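PDB 1Y1L: arsenate reductase (ArsC) from Archaeoglobus fulgidus, which probably reduces arsenate to arsenite in arsenic detoxification, using the fold of the low molecular weight phosphotyrosine phosphatases. Local coordinates for residues A100-D103 against E104-R108; R60-E64 against V65-D69; R46-E50 against R51-A55. All blocks are in the same frame, centred on the assembly; numbering follows the deposited sequence.

Contact 1: A100-D103 against E104-R108; sequences AGKD and EGTYR
The loop entering helix 106-121 is joined to the first turn of that helix where Asp103 meets Tyr107. The N of Tyr107 donates a weak backbone bond to Asp103 O, 3.4 Å long with an N-H...O angle of 153°, spanning four residues as a helical bond does. The same Asp103 O also lies at the edge of the Tyr107 ring, near its plane. Tyr107 CD1 is 3.4 Å from Asp103 CA, and farther out CE1 passes 4.0 Å from OD1 in the poorly ordered Asp103 carboxylate, modelled about 48° from the ring plane; this OD1 bonds to Thr43. The tyrosine side chain reaches back along the loop, its OH 3.6 Å from Ala100 CA. Tyrosine suits the place because its flat body packs on Val44 and Leu47 of helix 42-49 while its hydroxyl bonds to Asp41. Thr106 turns its CG2 anti to the backbone N (chi1 -75° for OG1), which puts this methyl 3.9 Å from Lys102 CB. At Gly101 a CB would press on the carbonyl O of Ala100, which is why the backbone here suits a residue without a side chain. The Ala100 side chain is about 5 Å from a bound cadmium ion and touches His8. In the low molecular weight phosphotyrosine phosphatases the loop from the last strand into the C-terminal helix borders the active site, and this one probably does likewise.

Contact 2: R60-E64 against V65-D69; sequences RTVDE and VNLDD
Val62 and Val65 close a tight backbone turn: Val65 N gives Val62 O a weak hydrogen bond of 3.3 Å (N-H...O 142°), just after Glu64 N has bonded to Thr61 O at 3.2 Å. The turn brings the side chain of Val65 against that of Arg60, five residues earlier. CG2 of Val65 sits over the centre of one guanidinium face, 3.2 Å above its plane, while CG1 lies 3.8 Å from Arg60 NH1. Both branches of the valine thus serve the arginine: with CG1 anti to the backbone N (chi1 -178°), CG2 falls beside that N and is presented to the flat group. The guanidinium offers faces that make few hydrogen bonds and can take a methyl, while its N-H groups point outward, and here NE bonds to Ser31 O and NH1 forms a salt bridge with Glu30. These partners fix the rotation of the guanidinium under the methyl group. Separately, Val62 CG2 meets Leu67 CD2 at 4.0 Å, a plain apolar touch between the turn and the short 3-10 segment 67-69. That segment is itself secured by Asp69 N bonding to Asn66 O at 3.1 Å. The whole piece runs between helix 42-49 and strand 73-77. The backbones of Arg60 and Val62 are hydrogen-bonded to Gly33 on strand 29-33, Phe70 packs on both Arg60 and Val65, and Leu67 reaches Leu85.

Contact 3: R46-E50 against R51-A55; sequences RLLAE and RGLKA
Leu48, in the last turn of helix 42-49, lays its side chain on Leu53 and Ala55 of the chain that folds back beyond it. Its CB lies against Leu53, 3.3 Å from Leu53 O and a little farther from Leu53 CB. CG is anti to the carbonyl carbon (chi1 -72°), and from there the two methyls part company: CD2 comes to 3.6 Å from Leu53 CD1, whereas CD1 ends 3.8 Å from Ala55 CB. A forked leucine can cover two partners at once, and the small alanine lets the second branch lie close to the backbone. The backbone that brings Leu53 round is a Schellman motif. Leu53 N bonds to Leu48 O (2.6 Å), and Gly52 N makes the weak companion bond to Ala49 O (3.2 Å). Gly52 is the C-prime residue, whose positive phi of 73° is easily adopted by glycine. Arg51 N also reaches Leu48 O (2.8 Å); it and Leu53 N lie above opposite faces of the carbonyl plane, so this one oxygen is gripped from both. Glu50 forms a salt bridge with Arg108, and Arg51 one with Glu115. Among the neighbours, helix 12-21 covers the apolar side chains, with Ala18 against Leu48, Leu19 against Leu53 and Val14 against Ala55. Helix 106-121 also lies alongside, where its Leu111 packs on Arg51.

Overall arrangement
Following the chain from its N terminus, contact 3 comes first, closing the turn that ends helix 42-49. Contact 2 closes a turn farther along the connection to strand 73-77, and contact 1 lies after strand 91-95, at the entrance to helix 106-121. The three follow in series; none nests in or crosses another. Contacts 1 and 3 meet in space: Arg108 NH1 forms a 2.7 Å salt bridge with Glu50 OE1, and the two contacts also pack against each other beside it, tying helix 42-49 to helix 106-121. Contact 2 stands apart, its centre about 28 Å from that of contact 1, on the opposite side of the chain's centre, beside outer strand 29-33.

Contact 1: A100-D103 against E104-R108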
# COMPACT_ATOMS: atom_id res chain seq x y z
N ALA A 100 8.87 -23.39 -5.98
CA ALA A 100 9.65 -23.39 -7.23
C ALA A 100 11.11 -23.78 -7.12
O ALA A 100 11.90 -23.12 -6.44
CB ALA A 100 9.54 -22.04 -7.91
N GLY A 101 11.46 -24.83 -7.86
CA GLY A 101 12.82 -25.32 -7.88
C GLY A 101 13.08 -26.31 -6.77
O GLY A 101 13.62 -27.40 -7.00
N LYS A 102 12.72 -25.92 -5.55
CA LYS A 102 12.90 -26.75 -4.37
C LYS A 102 12.42 -28.18 -4.64
O LYS A 102 12.99 -29.15 -4.14
CB LYS A 102 12.12 -26.14 -3.21
CG LYS A 102 12.56 -24.72 -2.84
CD LYS A 102 13.68 -24.72 -1.80
CE LYS A 102 14.31 -23.35 -1.64
NZ LYS A 102 15.09 -22.97 -2.86
N ASP A 103 11.42 -28.28 -5.51
CA ASP A 103 10.80 -29.54 -5.88
C ASP A 103 10.58 -30.49 -4.70
O ASP A 103 9.89 -30.14 -3.75
CB ASP A 103 11.56 -30.20 -7.03
CG ASP A 103 10.62 -30.72 -8.14
OD1 ASP A 103 9.41 -30.94 -7.85
OD2 ASP A 103 11.09 -30.90 -9.29
N GLU A 104 11.15 -31.70 -4.77
CA GLU A 104 11.01 -32.70 -3.70
C GLU A 104 9.63 -32.74 -3.02
O GLU A 104 8.58 -32.75 -3.68
CB GLU A 104 12.12 -32.50 -2.66
CG GLU A 104 12.04 -31.17 -1.95
CD GLU A 104 13.02 -31.07 -0.82
OE1 GLU A 104 14.03 -30.36 -0.99
OE2 GLU A 104 12.77 -31.70 0.24
N GLY A 105 9.64 -32.85 -1.69
CA GLY A 105 8.40 -32.89 -0.93
C GLY A 105 7.94 -31.51 -0.52
O GLY A 105 6.81 -31.36 -0.04
N THR A 106 8.81 -30.51 -0.67
CA THR A 106 8.49 -29.12 -0.33
C THR A 106 7.19 -28.69 -0.98
O THR A 106 6.42 -27.93 -0.40
CB THR A 106 9.64 -28.17 -0.74
OG1 THR A 106 10.73 -28.31 0.19
CG2 THR A 106 9.20 -26.72 -0.75
N TYR A 107 6.97 -29.15 -2.21
CA TYR A 107 5.75 -28.83 -2.92
C TYR A 107 4.53 -29.34 -2.16
O TYR A 107 3.53 -28.64 -2.04
CB TYR A 107 5.78 -29.47 -4.29
CG TYR A 107 6.31 -28.57 -5.35
CD1 TYR A 107 7.66 -28.25 -5.41
CD2 TYR A 107 5.47 -28.07 -6.32
CE1 TYR A 107 8.15 -27.45 -6.41
CE2 TYR A 107 5.96 -27.26 -7.33
CZ TYR A 107 7.29 -26.96 -7.38
OH TYR A 107 7.74 -26.16 -8.39
N ARG A 108 4.60 -30.58 -1.68
CA ARG A 108 3.50 -31.15 -0.93
C ARG A 108 3.25 -30.33 0.33
O ARG A 108 2.11 -30.11 0.72
CB ARG A 108 3.78 -32.61 -0.58
CG ARG A 108 3.55 -33.60 -1.74
CD ARG A 108 3.59 -35.05 -1.27
NE ARG A 108 3.05 -35.98 -2.26
CZ ARG A 108 3.74 -36.52 -3.26
NH1 ARG A 108 3.15 -37.35 -4.10
NH2 ARG A 108 5.03 -36.23 -3.43

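Contact 2: R60-E64 against V65-D69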
# COMPACT_ATOMS: atom_id res chain seq x y z
N ARG A 60 -2.46 -17.57 -16.42
CA ARG A 60 -3.03 -16.35 -16.98
C ARG A 60 -2.59 -15.14 -16.17
O ARG A 60 -2.82 -15.05 -14.96
CB ARG A 60 -4.57 -16.43 -17.10
CG ARG A 60 -5.37 -16.23 -15.81
CD ARG A 60 -6.87 -16.05 -16.11
NE ARG A 60 -7.66 -15.75 -14.91
CZ ARG A 60 -8.93 -15.37 -14.91
NH1 ARG A 60 -9.54 -15.12 -13.76
NH2 ARG A 60 -9.60 -15.22 -16.05
N THR A 61 -1.91 -14.22 -16.84
CA THR A 61 -1.45 -13.01 -16.17
C THR A 61 -2.66 -12.21 -15.69
O THR A 61 -3.75 -12.26 -16.28
CB THR A 61 -0.58 -12.16 -17.10
OG1 THR A 61 0.43 -12.98 -17.70
CG2 THR A 61 0.10 -11.04 -16.31
N VAL A 62 -2.48 -11.48 -14.59
CA VAL A 62 -3.53 -10.68 -14.00
C VAL A 62 -3.92 -9.51 -14.92
O VAL A 62 -4.94 -8.86 -14.72
CB VAL A 62 -3.07 -10.18 -12.59
CG1 VAL A 62 -2.03 -9.08 -12.73
CG2 VAL A 62 -4.26 -9.73 -11.77
N ASP A 63 -3.11 -9.29 -15.94
CA ASP A 63 -3.35 -8.22 -16.91
C ASP A 63 -4.50 -8.60 -17.84
O ASP A 63 -5.26 -7.74 -18.29
CB ASP A 63 -2.07 -7.99 -17.71
CG ASP A 63 -2.06 -6.66 -18.43
OD1 ASP A 63 -1.66 -6.63 -19.61
OD2 ASP A 63 -2.43 -5.64 -17.80
N GLU A 64 -4.57 -9.88 -18.18
CA GLU A 64 -5.61 -10.42 -19.06
C GLU A 64 -6.91 -10.62 -18.26
O GLU A 64 -7.85 -11.26 -18.74
CB GLU A 64 -5.15 -11.79 -19.63
CG GLU A 64 -3.81 -11.78 -20.41
CD GLU A 64 -3.34 -13.18 -20.87
OE1 GLU A 64 -2.27 -13.65 -20.41
OE2 GLU A 64 -4.01 -13.82 -21.72
N VAL A 65 -6.97 -10.04 -17.06
CA VAL A 65 -8.14 -10.19 -16.19
C VAL A 65 -8.65 -8.91 -15.52
O VAL A 65 -7.90 -8.22 -14.83
CB VAL A 65 -7.82 -11.20 -15.05
CG1 VAL A 65 -9.04 -11.41 -14.15
CG2 VAL A 65 -7.35 -12.52 -15.63
N ASN A 66 -9.94 -8.65 -15.66
CA ASN A 66 -10.57 -7.47 -15.06
C ASN A 66 -10.99 -7.75 -13.62
O ASN A 66 -12.05 -8.31 -13.35
CB ASN A 66 -11.76 -6.99 -15.91
CG ASN A 66 -11.32 -6.31 -17.20
OD1 ASN A 66 -11.38 -6.90 -18.29
ND2 ASN A 66 -10.89 -5.06 -17.09
N LEU A 67 -10.12 -7.34 -12.70
CA LEU A 67 -10.28 -7.54 -11.27
C LEU A 67 -11.63 -7.30 -10.63
O LEU A 67 -12.05 -8.06 -9.76
CB LEU A 67 -9.23 -6.74 -10.52
CG LEU A 67 -7.80 -7.24 -10.69
CD1 LEU A 67 -6.81 -6.25 -10.08
CD2 LEU A 67 -7.67 -8.60 -10.03
N ASP A 68 -12.30 -6.22 -11.01
CA ASP A 68 -13.60 -5.90 -10.42
C ASP A 68 -14.63 -7.04 -10.45
O ASP A 68 -15.60 -7.02 -9.69
CB ASP A 68 -14.15 -4.62 -11.05
CG ASP A 68 -13.26 -3.40 -10.79
OD1 ASP A 68 -13.06 -2.60 -11.72
OD2 ASP A 68 -12.75 -3.25 -9.65
N ASP A 69 -14.40 -8.02 -11.31
CA ASP A 69 -15.28 -9.18 -11.43
C ASP A 69 -15.33 -9.99 -10.14
O ASP A 69 -16.34 -10.63 -9.84
CB ASP A 69 -14.82 -10.10 -12.57
CG ASP A 69 -15.02 -9.49 -13.96
OD1 ASP A 69 -15.77 -8.50 -14.09
OD2 ASP A 69 -14.43 -10.03 -14.92

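Contact 3: R46-E50 against R51-A55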
# COMPACT_ATOMS: atom_id res chain seq x y z
N ARG A 46 0.78 -32.81 -11.11
CA ARG A 46 0.97 -34.20 -10.72
C ARG A 46 0.36 -34.34 -9.34
O ARG A 46 -0.46 -35.22 -9.10
CB ARG A 46 2.46 -34.55 -10.65
CG ARG A 46 2.76 -35.88 -9.95
CD ARG A 46 4.18 -35.91 -9.40
NE ARG A 46 4.37 -36.94 -8.38
CZ ARG A 46 5.19 -36.84 -7.34
NH1 ARG A 46 5.30 -37.83 -6.47
NH2 ARG A 46 5.91 -35.73 -7.14
N LEU A 47 0.78 -33.46 -8.45
CA LEU A 47 0.29 -33.46 -7.08
C LEU A 47 -1.23 -33.30 -6.95
O LEU A 47 -1.86 -33.87 -6.05
CB LEU A 47 1.02 -32.36 -6.29
CG LEU A 47 2.21 -32.77 -5.41
CD1 LEU A 47 3.00 -33.87 -6.05
CD2 LEU A 47 3.07 -31.56 -5.15
N LEU A 48 -1.82 -32.50 -7.83
CA LEU A 48 -3.25 -32.29 -7.82
C LEU A 48 -3.95 -33.49 -8.44
O LEU A 48 -4.99 -33.93 -7.94
CB LEU A 48 -3.63 -31.00 -8.56
CG LEU A 48 -3.27 -29.70 -7.84
CD1 LEU A 48 -3.57 -28.51 -8.73
CD2 LEU A 48 -4.04 -29.61 -6.54
N ALA A 49 -3.39 -34.01 -9.53
CA ALA A 49 -3.95 -35.17 -10.22
C ALA A 49 -3.90 -36.40 -9.32
O ALA A 49 -4.64 -37.36 -9.51
CB ALA A 49 -3.19 -35.44 -11.51
N GLU A 50 -2.98 -36.38 -8.38
CA GLU A 50 -2.81 -37.46 -7.41
C GLU A 50 -3.96 -37.35 -6.40
O GLU A 50 -4.26 -38.31 -5.67
CB GLU A 50 -1.45 -37.29 -6.73
CG GLU A 50 -1.02 -38.41 -5.80
CD GLU A 50 0.37 -38.17 -5.21
OE1 GLU A 50 1.36 -38.27 -5.97
OE2 GLU A 50 0.46 -37.88 -3.99
N ARG A 51 -4.58 -36.16 -6.35
CA ARG A 51 -5.71 -35.86 -5.45
C ARG A 51 -6.99 -35.76 -6.27
O ARG A 51 -8.03 -35.34 -5.77
CB ARG A 51 -5.46 -34.54 -4.71
CG ARG A 51 -6.36 -34.31 -3.50
CD ARG A 51 -5.97 -33.04 -2.74
NE ARG A 51 -4.59 -33.05 -2.26
CZ ARG A 51 -4.24 -33.13 -0.98
NH1 ARG A 51 -2.96 -33.13 -0.64
NH2 ARG A 51 -5.16 -33.23 -0.04
N GLY A 52 -6.90 -36.16 -7.53
CA GLY A 52 -8.04 -36.13 -8.43
C GLY A 52 -8.40 -34.73 -8.87
O GLY A 52 -9.57 -34.44 -9.13
N LEU A 53 -7.40 -33.86 -8.99
CA LEU A 53 -7.61 -32.48 -9.38
C LEU A 53 -6.83 -32.07 -10.62
O LEU A 53 -5.66 -32.42 -10.77
CB LEU A 53 -7.23 -31.55 -8.22
CG LEU A 53 -7.95 -31.77 -6.88
CD1 LEU A 53 -7.33 -30.87 -5.83
CD2 LEU A 53 -9.43 -31.48 -7.01
N LYS A 54 -7.49 -31.36 -11.52
CA LYS A 54 -6.84 -30.88 -12.74
C LYS A 54 -6.45 -29.42 -12.51
O LYS A 54 -7.30 -28.61 -12.13
CB LYS A 54 -7.78 -30.95 -13.96
CG LYS A 54 -8.66 -32.20 -14.08
CD LYS A 54 -10.06 -31.95 -13.50
CE LYS A 54 -10.98 -33.16 -13.64
NZ LYS A 54 -12.37 -32.85 -13.18
N ALA A 55 -5.18 -29.11 -12.68
CA ALA A 55 -4.71 -27.74 -12.52
C ALA A 55 -5.18 -26.92 -13.71
O ALA A 55 -5.76 -27.47 -14.66
CB ALA A 55 -3.19 -27.71 -12.43